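Local structure of fucolectin-related protein (Streptococcus pneumoniae, 2WMF) at residues D243-W248 and S266-P271; T301-P307 and I515-I521; S42-D48 and E77-V83. The protein hydrolyses host carbohydrate antigens, probably of the blood-group type, as a family 98 glycoside hydrolase. One frame throughout, in Å; residues are numbered along the deposited sequence.

Overall arrangement
The three contacts lie at different places around an eight-stranded parallel beta/alpha barrel. Interaction 3 belongs to the barrel itself, pairing its first two strands through backbone hydrogen bonds; it is mostly buried, with an exposed, more polar end at Asp48. Interaction 1, also buried, follows the seventh strand and is carried by side chains: tryptophan faces, one short hydroxyl bond and a lysine paired with carboxylates. Interaction 2 is partly buried and joins residues more than 200 positions apart, 301-307 after the last barrel strand and 515-521 at the end of helix 506-517, with two waters bridging them. No two contacts touch; interactions 1 and 2 come closest, about 4 Å between nearest atoms.

Interaction 1 of 3, residues D243-W248 and S266-P271; sequences DTWKWW and SYASEP
Thr244 gives its hydroxyl proton to the backbone of Tyr267, OG1 standing 2.6 Å from Tyr267 O in the carbonyl plane and on a lone pair. Its chi1 of 62° places OG1 between the backbone N and the carbonyl carbon and leaves CG2 to pack against Glu270; the same OG1 is bonded to Cys294 N. Trp245, its N capped by Asp243 OD1 at the entry to the helix, offers a ring face to the edge of Tyr267. This is an edge-to-face pair with planes 62° apart, in which Trp245 CZ2 lies 3.3 Å from Tyr267 CD2. Lys246 bends at its last two torsions and curls back, NZ reaching Asp243 O at 2.8 Å from the face opposite its own N. Glu270 OE1 is 3.7 Å from Lys246 NZ, a long salt bridge, and Glu278 and Asn213 also bond NZ. Trp247 spreads its six-membered ring over the chain at 269-271: the centroid lies 4.1 Å from Glu270 CA and 4.1 Å from Pro271 CD, two CH-pi contacts. Its NE1 turns to Thr253 O. At Trp248, CA meets Ser266 CB at 3.6 Å, and that CB also lies at the edge of the indole ring. The contact thus combines aromatic packing with a buried lysine, its charge probably balanced mainly by Glu278 and more distantly by Glu270, while Glu270 N is buried without a partner.

Interaction 2 of 3, residues T301-P307 and I515-I521; sequences TNDVPTP and ISKNYSI
Asn302 donates through ND2 to Ser516 OG at 3.0 Å, the oxygen lying in the amide plane. The serine hydroxyl is held at chi1 73°, between its backbone N and carbonyl carbon, where it is also bonded to Asn513 O. Thr301 OG1 lies 3.4 Å from Ser516 CB and bonds to Ala512 O. A water donates to Thr301 OG1 and to Val304 O, and also bonds Ser520 OG; a second water donates to both Pro305 O and Ser520 O. Val304 CG1 packs on Ser520 CB at 3.8 Å. Farther along, Pro307 lies over one face of Tyr519, CD 3.7 Å from the ring centroid and 17° off the normal, a CH-pi contact. Tyr519 CG is anti to N (chi1 170°), which swings the ring under the proline and takes OH to Glu272. The type I' turn 301-304, linking the short strands 300-301 and 304-305, thereby rests on the last turn of helix 506-517, while Thr306 caps the start of helix 307-322 and Pro307, the first residue of that helix, meets Tyr519.

Interaction 3 of 3, residues S42-D48 and E77-V83; sequences SPLYGND and ELHPAKV
Leu44 bonds strand 74-79 through both its N and its O, the N donating to Glu77 O at 2.8 Å and the O accepting from His79 N. With Glu77 N to Ser42 O and Gly46 N to His79 O, these bonds form a parallel ladder between the first two strands of the eight-stranded beta/alpha barrel, the two strands of a beta-alpha-beta unit whose crossover runs through helix 59-64. Leu44 and Leu78 share one face of the sheet, packed on helices 59-64 and 95-111 respectively, whereas Pro43, Tyr45, Glu77 and His79 share the other.

Beyond the strands the two segments stay together through Lys82, whose N donates to Gly46 O at 3.0 Å. The lysine side chain then runs alongside the loop 46-48. CB lies 3.4 Å from the same Gly46 O and CG is also near it; CD lies 3.4 Å from Asn47 OD1, and the bend beyond it at chi3 (72°) keeps CE beside the same oxygen and near Asp48 OD1 as well. The tip, NZ, donates to Asn47 OD1 at 3.0 Å and also to Trp504 O. Asp48 OD1 remains beyond salt-bridge range of it, and the other oxygen of that carboxylate, OD2, pairs with Lys85.

On the inner side, Tyr45 CD1 touches His79 CB at 3.6 Å, the rings inclined by 29° and barely overlapping, while Glu77 OE1 is bonded to Asn291. A water bridges Tyr45 and Glu77, 2.7 Å from Tyr45 OH and donating to Glu77 OE2 at 2.6 Å.

Interaction 1 of 3, residues D243-W248 and S266-P271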
# COMPACT_ATOMS: atom_id res chain seq x y z
N ASP A 243 5.76 -0.13 -4.17
CA ASP A 243 6.67 -0.05 -5.33
C ASP A 243 7.31 -1.40 -5.64
O ASP A 243 8.14 -1.89 -4.87
CB ASP A 243 7.75 1.02 -5.10
CG ASP A 243 8.65 1.23 -6.31
OD1 ASP A 243 8.36 0.64 -7.38
OD2 ASP A 243 9.59 2.04 -6.17
N THR A 244 6.95 -1.95 -6.79
CA THR A 244 7.47 -3.29 -7.20
C THR A 244 8.95 -3.23 -7.65
O THR A 244 9.59 -4.27 -7.81
CB THR A 244 6.63 -3.94 -8.28
OG1 THR A 244 6.65 -3.14 -9.46
CG2 THR A 244 5.13 -4.15 -7.79
N TRP A 245 9.49 -2.01 -7.80
CA TRP A 245 10.95 -1.84 -7.96
C TRP A 245 11.70 -2.43 -6.75
O TRP A 245 12.90 -2.72 -6.86
CB TRP A 245 11.34 -0.37 -8.15
CG TRP A 245 11.25 0.19 -9.54
CD1 TRP A 245 10.27 1.00 -10.05
CD2 TRP A 245 12.21 0.03 -10.58
NE1 TRP A 245 10.56 1.33 -11.34
CE2 TRP A 245 11.76 0.78 -11.69
CE3 TRP A 245 13.42 -0.66 -10.68
CZ2 TRP A 245 12.45 0.82 -12.92
CZ3 TRP A 245 14.13 -0.60 -11.90
CH2 TRP A 245 13.62 0.13 -13.00
N LYS A 246 11.03 -2.59 -5.60
CA LYS A 246 11.70 -3.29 -4.47
C LYS A 246 12.27 -4.66 -4.92
O LYS A 246 13.33 -5.11 -4.39
CB LYS A 246 10.79 -3.43 -3.25
CG LYS A 246 9.70 -4.51 -3.33
CD LYS A 246 8.99 -4.72 -2.00
CE LYS A 246 8.28 -3.48 -1.49
NZ LYS A 246 7.22 -2.94 -2.39
N TRP A 247 11.55 -5.31 -5.82
CA TRP A 247 11.92 -6.65 -6.26
C TRP A 247 13.31 -6.59 -6.96
O TRP A 247 14.20 -7.43 -6.72
CB TRP A 247 10.83 -7.27 -7.16
CG TRP A 247 10.78 -8.76 -7.19
CD1 TRP A 247 11.22 -9.55 -8.19
CD2 TRP A 247 10.21 -9.63 -6.21
NE1 TRP A 247 10.97 -10.89 -7.91
CE2 TRP A 247 10.38 -10.96 -6.67
CE3 TRP A 247 9.55 -9.42 -4.98
CZ2 TRP A 247 9.88 -12.07 -5.96
CZ3 TRP A 247 9.09 -10.53 -4.28
CH2 TRP A 247 9.26 -11.82 -4.75
N TRP A 248 13.49 -5.56 -7.78
CA TRP A 248 14.79 -5.24 -8.45
C TRP A 248 15.85 -4.85 -7.43
O TRP A 248 16.99 -5.32 -7.50
CB TRP A 248 14.56 -4.11 -9.44
CG TRP A 248 15.78 -3.71 -10.22
CD1 TRP A 248 16.24 -4.26 -11.39
CD2 TRP A 248 16.68 -2.67 -9.88
NE1 TRP A 248 17.39 -3.61 -11.79
CE2 TRP A 248 17.67 -2.62 -10.89
CE3 TRP A 248 16.75 -1.74 -8.83
CZ2 TRP A 248 18.71 -1.72 -10.87
CZ3 TRP A 248 17.79 -0.82 -8.83
CH2 TRP A 248 18.77 -0.83 -9.84
N SER A 266 12.39 -7.58 -13.29
CA SER A 266 12.23 -7.67 -11.84
C SER A 266 11.08 -6.81 -11.32
O SER A 266 10.37 -7.20 -10.39
CB SER A 266 13.56 -7.36 -11.11
OG SER A 266 14.62 -8.22 -11.52
N TYR A 267 10.87 -5.63 -11.91
CA TYR A 267 9.76 -4.81 -11.40
C TYR A 267 8.39 -5.35 -11.82
O TYR A 267 7.34 -4.87 -11.34
CB TYR A 267 9.91 -3.33 -11.71
CG TYR A 267 9.84 -2.86 -13.15
CD1 TYR A 267 8.76 -3.18 -13.98
CD2 TYR A 267 10.79 -1.93 -13.64
CE1 TYR A 267 8.69 -2.67 -15.30
CE2 TYR A 267 10.71 -1.41 -14.95
CZ TYR A 267 9.68 -1.78 -15.78
OH TYR A 267 9.59 -1.21 -17.05
N ALA A 268 8.39 -6.35 -12.72
CA ALA A 268 7.18 -7.04 -13.16
C ALA A 268 7.06 -8.44 -12.55
O ALA A 268 6.28 -9.28 -13.03
CB ALA A 268 7.11 -7.06 -14.73
N SER A 269 7.80 -8.66 -11.45
CA SER A 269 7.90 -9.96 -10.84
C SER A 269 7.45 -10.09 -9.36
O SER A 269 7.39 -11.18 -8.82
CB SER A 269 9.31 -10.53 -11.03
OG SER A 269 9.60 -10.70 -12.42
N GLU A 270 7.12 -8.98 -8.71
CA GLU A 270 6.54 -9.09 -7.35
C GLU A 270 5.15 -9.75 -7.50
O GLU A 270 4.32 -9.25 -8.28
CB GLU A 270 6.38 -7.72 -6.70
CG GLU A 270 5.73 -7.84 -5.33
CD GLU A 270 5.69 -6.60 -4.46
OE1 GLU A 270 6.44 -5.66 -4.70
OE2 GLU A 270 4.86 -6.64 -3.47
N PRO A 271 4.89 -10.85 -6.78
CA PRO A 271 3.59 -11.52 -6.93
C PRO A 271 2.40 -10.54 -6.78
O PRO A 271 2.39 -9.67 -5.91
CB PRO A 271 3.61 -12.57 -5.84
CG PRO A 271 5.04 -12.89 -5.70
CD PRO A 271 5.77 -11.59 -5.85

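Interaction 2 of 3, residues T301-P307 and I515-I521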
# COMPACT_ATOMS: atom_id res chain seq x y z
N THR A 301 -0.21 -0.88 -19.89
CA THR A 301 0.62 -0.51 -21.02
C THR A 301 -0.27 -0.58 -22.26
O THR A 301 -1.18 -1.45 -22.39
CB THR A 301 1.89 -1.40 -21.20
OG1 THR A 301 1.49 -2.72 -21.56
CG2 THR A 301 2.81 -1.36 -19.87
N ASN A 302 -0.02 0.34 -23.17
CA ASN A 302 -0.78 0.44 -24.44
C ASN A 302 -2.31 0.46 -24.19
O ASN A 302 -3.11 -0.09 -24.97
CB ASN A 302 -0.38 -0.70 -25.38
CG ASN A 302 1.05 -0.58 -25.82
OD1 ASN A 302 1.58 0.53 -25.95
ND2 ASN A 302 1.71 -1.72 -26.01
N ASP A 303 -2.69 1.14 -23.10
CA ASP A 303 -4.07 1.24 -22.64
C ASP A 303 -4.76 -0.09 -22.32
O ASP A 303 -5.98 -0.17 -22.21
CB ASP A 303 -4.90 2.07 -23.65
CG ASP A 303 -4.71 3.58 -23.49
OD1 ASP A 303 -4.16 4.03 -22.46
OD2 ASP A 303 -5.14 4.34 -24.39
N VAL A 304 -3.95 -1.13 -22.10
CA VAL A 304 -4.42 -2.44 -21.68
C VAL A 304 -4.07 -2.67 -20.20
O VAL A 304 -2.89 -2.80 -19.85
CB VAL A 304 -3.77 -3.56 -22.49
CG1 VAL A 304 -4.33 -4.95 -22.08
CG2 VAL A 304 -4.00 -3.29 -24.01
N PRO A 305 -5.07 -2.64 -19.32
CA PRO A 305 -4.76 -2.85 -17.89
C PRO A 305 -4.19 -4.22 -17.63
O PRO A 305 -4.53 -5.18 -18.31
CB PRO A 305 -6.14 -2.67 -17.20
CG PRO A 305 -6.96 -1.85 -18.17
CD PRO A 305 -6.48 -2.30 -19.54
N THR A 306 -3.27 -4.30 -16.68
CA THR A 306 -2.56 -5.53 -16.39
C THR A 306 -3.30 -6.39 -15.37
O THR A 306 -4.16 -5.87 -14.61
CB THR A 306 -1.16 -5.21 -15.81
OG1 THR A 306 -1.34 -4.57 -14.53
CG2 THR A 306 -0.29 -4.37 -16.75
N PRO A 307 -2.97 -7.71 -15.31
CA PRO A 307 -3.52 -8.57 -14.25
C PRO A 307 -3.18 -8.12 -12.83
O PRO A 307 -4.01 -8.26 -11.92
CB PRO A 307 -2.95 -9.95 -14.58
CG PRO A 307 -2.78 -9.88 -16.09
CD PRO A 307 -2.28 -8.49 -16.35
N ILE A 515 4.30 -7.03 -22.63
CA ILE A 515 3.31 -7.15 -21.54
C ILE A 515 1.91 -7.03 -22.11
O ILE A 515 1.02 -7.81 -21.75
CB ILE A 515 3.59 -6.08 -20.41
CG1 ILE A 515 4.77 -6.57 -19.54
CG2 ILE A 515 2.33 -5.84 -19.54
CD1 ILE A 515 5.33 -5.47 -18.53
N SER A 516 1.68 -6.05 -22.96
CA SER A 516 0.32 -5.80 -23.47
C SER A 516 -0.23 -6.92 -24.35
O SER A 516 -1.45 -7.02 -24.54
CB SER A 516 0.23 -4.47 -24.23
OG SER A 516 0.88 -4.54 -25.51
N LYS A 517 0.67 -7.76 -24.90
CA LYS A 517 0.27 -8.84 -25.78
C LYS A 517 0.44 -10.24 -25.22
O LYS A 517 -0.06 -11.23 -25.82
CB LYS A 517 1.06 -8.73 -27.07
CG LYS A 517 0.89 -7.42 -27.82
CD LYS A 517 -0.46 -7.38 -28.52
CE LYS A 517 -0.65 -6.11 -29.35
NZ LYS A 517 -0.34 -4.84 -28.57
N ASN A 518 1.12 -10.37 -24.08
CA ASN A 518 1.39 -11.69 -23.50
C ASN A 518 0.78 -11.67 -22.10
O ASN A 518 -0.36 -12.10 -21.91
CB ASN A 518 2.87 -11.99 -23.48
CG ASN A 518 3.44 -12.19 -24.87
OD1 ASN A 518 3.63 -13.34 -25.29
ND2 ASN A 518 3.70 -11.10 -25.58
N TYR A 519 1.54 -11.18 -21.13
CA TYR A 519 1.06 -11.13 -19.74
C TYR A 519 -0.38 -10.65 -19.59
O TYR A 519 -1.20 -11.31 -18.93
CB TYR A 519 2.05 -10.30 -18.91
CG TYR A 519 1.58 -9.94 -17.51
CD1 TYR A 519 1.17 -10.93 -16.64
CD2 TYR A 519 1.70 -8.66 -17.03
CE1 TYR A 519 0.76 -10.64 -15.32
CE2 TYR A 519 1.30 -8.35 -15.72
CZ TYR A 519 0.82 -9.34 -14.87
OH TYR A 519 0.42 -9.04 -13.57
N SER A 520 -0.74 -9.53 -20.24
CA SER A 520 -2.05 -8.94 -19.98
C SER A 520 -3.22 -9.61 -20.71
O SER A 520 -4.38 -9.37 -20.37
CB SER A 520 -2.05 -7.45 -20.31
OG SER A 520 -1.16 -6.78 -19.45
N ILE A 521 -2.94 -10.41 -21.74
CA ILE A 521 -4.05 -11.02 -22.47
C ILE A 521 -4.08 -12.54 -22.35
O ILE A 521 -5.14 -13.12 -22.39
CB ILE A 521 -4.22 -10.45 -23.92
CG1 ILE A 521 -2.94 -10.43 -24.62
CG2 ILE A 521 -4.74 -8.94 -23.95
CD1 ILE A 521 -3.07 -9.93 -26.04
O HOH W 1 -0.75 -4.35 -20.58
O HOH W 2 -5.04 -7.87 -18.17

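Interaction 3 of 3, residues S42-D48 and E77-V83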
# COMPACT_ATOMS: atom_id res chain seq x y z
N SER A 42 -3.74 6.05 -9.75
CA SER A 42 -3.14 5.35 -10.89
C SER A 42 -2.36 6.34 -11.73
O SER A 42 -2.90 7.37 -12.14
CB SER A 42 -4.20 4.64 -11.72
OG SER A 42 -5.06 3.84 -10.92
N PRO A 43 -1.06 6.07 -11.96
CA PRO A 43 -0.19 7.06 -12.58
C PRO A 43 0.05 6.97 -14.09
O PRO A 43 0.14 5.85 -14.67
CB PRO A 43 1.14 6.83 -11.87
CG PRO A 43 1.14 5.37 -11.64
CD PRO A 43 -0.28 4.91 -11.49
N LEU A 44 0.13 8.15 -14.70
CA LEU A 44 0.64 8.35 -16.08
C LEU A 44 1.93 9.21 -16.04
O LEU A 44 2.15 10.04 -15.15
CB LEU A 44 -0.44 9.07 -16.92
CG LEU A 44 -1.73 8.27 -17.21
CD1 LEU A 44 -2.83 9.22 -17.81
CD2 LEU A 44 -1.52 6.96 -18.09
N TYR A 45 2.76 9.05 -17.07
CA TYR A 45 4.12 9.60 -17.11
C TYR A 45 4.37 10.33 -18.42
O TYR A 45 4.06 9.81 -19.50
CB TYR A 45 5.16 8.48 -16.91
CG TYR A 45 5.01 7.85 -15.56
CD1 TYR A 45 5.72 8.29 -14.47
CD2 TYR A 45 4.10 6.83 -15.38
CE1 TYR A 45 5.53 7.72 -13.22
CE2 TYR A 45 3.89 6.25 -14.12
CZ TYR A 45 4.61 6.71 -13.04
OH TYR A 45 4.43 6.14 -11.79
N GLY A 46 4.94 11.54 -18.33
CA GLY A 46 5.26 12.33 -19.49
C GLY A 46 6.31 11.72 -20.38
O GLY A 46 7.25 11.09 -19.92
N ASN A 47 6.09 11.84 -21.68
CA ASN A 47 7.11 11.59 -22.70
C ASN A 47 7.47 12.93 -23.34
O ASN A 47 6.60 13.75 -23.57
CB ASN A 47 6.57 10.62 -23.77
CG ASN A 47 7.69 9.99 -24.63
OD1 ASN A 47 8.87 10.06 -24.29
ND2 ASN A 47 7.32 9.35 -25.73
N ASP A 48 8.73 13.12 -23.67
CA ASP A 48 9.17 14.38 -24.34
C ASP A 48 9.06 14.22 -25.85
O ASP A 48 9.92 14.69 -26.62
CB ASP A 48 10.59 14.76 -23.89
CG ASP A 48 11.62 13.68 -24.15
OD1 ASP A 48 11.28 12.51 -24.49
OD2 ASP A 48 12.82 14.02 -24.08
N GLU A 77 -2.78 10.18 -11.37
CA GLU A 77 -1.55 10.94 -11.06
C GLU A 77 -0.86 11.26 -12.40
O GLU A 77 -0.81 10.42 -13.30
CB GLU A 77 -0.59 10.11 -10.19
CG GLU A 77 0.86 10.65 -10.24
CD GLU A 77 1.90 9.75 -9.62
OE1 GLU A 77 1.65 9.17 -8.56
OE2 GLU A 77 3.04 9.65 -10.18
N LEU A 78 -0.44 12.52 -12.53
CA LEU A 78 0.26 12.98 -13.71
C LEU A 78 1.67 13.34 -13.32
O LEU A 78 1.90 14.31 -12.64
CB LEU A 78 -0.44 14.20 -14.32
CG LEU A 78 -1.82 13.91 -14.95
CD1 LEU A 78 -2.54 15.27 -15.22
CD2 LEU A 78 -1.73 13.11 -16.26
N HIS A 79 2.63 12.52 -13.75
CA HIS A 79 4.04 12.67 -13.44
C HIS A 79 4.77 13.12 -14.72
O HIS A 79 4.73 12.43 -15.73
CB HIS A 79 4.65 11.32 -12.96
CG HIS A 79 5.98 11.47 -12.28
ND1 HIS A 79 6.96 12.35 -12.72
CD2 HIS A 79 6.49 10.86 -11.19
CE1 HIS A 79 8.01 12.26 -11.90
NE2 HIS A 79 7.73 11.38 -10.95
N PRO A 80 5.41 14.29 -14.68
CA PRO A 80 5.98 14.82 -15.91
C PRO A 80 7.12 13.96 -16.46
O PRO A 80 7.36 13.98 -17.67
CB PRO A 80 6.46 16.23 -15.52
CG PRO A 80 6.69 16.16 -14.02
CD PRO A 80 5.64 15.20 -13.52
N ALA A 81 7.80 13.22 -15.59
CA ALA A 81 8.73 12.15 -16.04
C ALA A 81 9.71 12.65 -17.11
O ALA A 81 10.48 13.55 -16.83
CB ALA A 81 7.94 10.92 -16.51
N LYS A 82 9.62 12.15 -18.35
CA LYS A 82 10.66 12.45 -19.38
C LYS A 82 10.61 13.89 -19.89
O LYS A 82 11.54 14.34 -20.54
CB LYS A 82 10.57 11.49 -20.56
CG LYS A 82 10.81 10.03 -20.22
CD LYS A 82 10.60 9.19 -21.44
CE LYS A 82 11.75 9.36 -22.46
NZ LYS A 82 11.45 8.56 -23.70
N VAL A 83 9.53 14.60 -19.59
CA VAL A 83 9.41 16.02 -19.92
C VAL A 83 10.40 16.85 -19.09
O VAL A 83 10.84 17.91 -19.53
CB VAL A 83 7.95 16.51 -19.70
CG1 VAL A 83 7.84 18.05 -19.78
CG2 VAL A 83 7.03 15.84 -20.71
O HOH W 3 4.72 7.74 -9.63